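Side-chain contact in DUF1116 domain-containing protein (Enterococcus faecalis, PDB 3CLQ), which is of unknown function but belongs to the AllG family and may be related to a subunit of oxamate carbamoyltransferase: residues Ala240-Leu245 / Gly268-Gly273. Numbering follows the deposited sequence.
Sequences AAKCAL and GIRVSG
K242 and R270 meet through their charged ends alone: NZ of K242 stands 3.3 Å from NH2 of R270. Both atoms are donors, so no hydrogen bond joins them. The ammonium approaches the guanidinium obliquely, and the two side chains cross at about a right angle. K242 leaves the helix with CG anti to the backbone N (chi1 168°) and bends at chi2, which brings its nitrogen towards the strand although its CB does not point there. R270 starts towards the helix from CB and turns at chi3 (-61°), which brings NH2, not NE, nearest to K242 NZ.

What lets two like charges lie so close in a buried place is probably D246, one turn beyond K242 on the same helix and outside the two segments. Its OD1 forms a salt bridge with K242 NZ and a weak, long ion pair with R270 NH2; the carboxylate probably offsets part of the repulsion, mainly through K242. The two ends meet between helix 234-247 and strand 266-271, an inner strand of a four-stranded antiparallel sheet, flanked by 257-263 and 280-283. With just 53 Å² buried, the segments meet only at these two side-chain ends, and D246, not the pair itself, supplies the attraction.

Further out, T259 OG1 on the adjoining strand 257-263 accepts a hydrogen bond from R270 NE and steadies the guanidinium, while the backbone of R270 pairs with T258. H97 and V102, from loops, pack against K242. S272 OG is hydrogen-bonded to G248 O and V251 N, in the chain just after helix 234-247.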
loop_
_atom_site.group_PDB
_atom_site.type_symbol
_atom_site.label_atom_id
_atom_site.label_comp_id
_atom_site.label_asym_id
_atom_site.label_seq_id
_atom_site.Cartn_x
_atom_site.Cartn_y
_atom_site.Cartn_z
ATOM N N ALA B 240 -10.909 8.676 -12.377
ATOM C CA ALA B 240 -9.813 9.611 -12.341
ATOM C C ALA B 240 -9.265 9.797 -13.735
ATOM O O ALA B 240 -9.212 10.922 -14.239
ATOM C CB ALA B 240 -8.731 9.087 -11.450
ATOM N N ALA B 241 -8.862 8.690 -14.355
ATOM C CA ALA B 241 -8.299 8.736 -15.711
ATOM C C ALA B 241 -9.263 9.376 -16.730
ATOM O O ALA B 241 -8.855 10.177 -17.585
ATOM C CB ALA B 241 -7.869 7.350 -16.165
ATOM N N LYS B 242 -10.538 9.013 -16.631
ATOM C CA LYS B 242 -11.534 9.546 -17.540
ATOM C C LYS B 242 -11.600 11.056 -17.396
ATOM O O LYS B 242 -11.701 11.804 -18.383
ATOM C CB LYS B 242 -12.890 8.944 -17.234
ATOM C CG LYS B 242 -14.032 9.641 -17.937
ATOM C CD LYS B 242 -13.892 9.608 -19.445
ATOM C CE LYS B 242 -15.243 9.753 -20.100
ATOM N NZ LYS B 242 -15.114 10.120 -21.561
ATOM N N CYS B 243 -11.541 11.494 -16.147
ATOM C CA CYS B 243 -11.567 12.904 -15.835
ATOM C C CYS B 243 -10.359 13.643 -16.424
ATOM O O CYS B 243 -10.529 14.685 -17.042
ATOM C CB CYS B 243 -11.654 13.092 -14.334
ATOM S SG CYS B 243 -11.581 14.808 -13.785
ATOM N N ALA B 244 -9.155 13.107 -16.247
ATOM C CA ALA B 244 -7.965 13.695 -16.866
ATOM C C ALA B 244 -7.995 13.630 -18.404
ATOM O O ALA B 244 -7.890 14.651 -19.089
ATOM C CB ALA B 244 -6.723 13.021 -16.342
ATOM N N LEU B 245 -8.145 12.428 -18.949
ATOM C CA LEU B 245 -8.248 12.248 -20.390
ATOM C C LEU B 245 -9.246 13.193 -21.110
ATOM O O LEU B 245 -8.895 13.847 -22.099
ATOM C CB LEU B 245 -8.558 10.802 -20.714
ATOM C CG LEU B 245 -7.368 9.885 -21.018
ATOM C CD1 LEU B 245 -6.115 10.706 -21.189
ATOM C CD2 LEU B 245 -7.179 8.820 -19.968
ATOM N N GLY B 268 -12.847 0.278 -29.432
ATOM C CA GLY B 268 -13.157 1.616 -29.890
ATOM C C GLY B 268 -12.362 2.714 -29.201
ATOM O O GLY B 268 -12.226 2.753 -27.967
ATOM N N ILE B 269 -11.859 3.638 -30.007
ATOM C CA ILE B 269 -11.061 4.718 -29.491
ATOM C C ILE B 269 -11.540 6.059 -30.016
ATOM O O ILE B 269 -12.283 6.116 -30.976
ATOM C CB ILE B 269 -9.580 4.516 -29.831
ATOM C CG1 ILE B 269 -9.354 4.677 -31.331
ATOM C CG2 ILE B 269 -9.133 3.148 -29.354
ATOM C CD1 ILE B 269 -7.900 4.759 -31.729
ATOM N N ARG B 270 -11.112 7.132 -29.356
ATOM C CA ARG B 270 -11.385 8.488 -29.792
ATOM C C ARG B 270 -10.040 9.184 -29.844
ATOM O O ARG B 270 -9.146 8.820 -29.083
ATOM C CB ARG B 270 -12.307 9.158 -28.791
ATOM C CG ARG B 270 -13.566 8.351 -28.572
ATOM C CD ARG B 270 -14.611 9.178 -27.914
ATOM N NE ARG B 270 -14.110 9.609 -26.619
ATOM C CZ ARG B 270 -14.766 10.402 -25.780
ATOM N NH1 ARG B 270 -15.974 10.877 -26.104
ATOM N NH2 ARG B 270 -14.197 10.720 -24.624
ATOM N N VAL B 271 -9.862 10.141 -30.746
ATOM C CA VAL B 271 -8.635 10.920 -30.731
ATOM C C VAL B 271 -8.932 12.404 -30.632
ATOM O O VAL B 271 -9.941 12.894 -31.127
ATOM C CB VAL B 271 -7.674 10.578 -31.891
ATOM C CG1 VAL B 271 -7.611 9.064 -32.077
ATOM C CG2 VAL B 271 -8.104 11.252 -33.197
ATOM N N SER B 272 -8.054 13.107 -29.935
ATOM C CA SER B 272 -8.334 14.453 -29.517
ATOM C C SER B 272 -8.658 15.314 -30.715
ATOM O O SER B 272 -9.667 16.007 -30.726
ATOM C CB SER B 272 -7.134 15.012 -28.780
ATOM O OG SER B 272 -7.394 16.348 -28.372
ATOM N N GLY B 273 -7.812 15.253 -31.738
ATOM C CA GLY B 273 -7.969 16.120 -32.907
ATOM C C GLY B 273 -9.164 15.804 -33.789
ATOM O O GLY B 273 -9.440 16.514 -34.756
#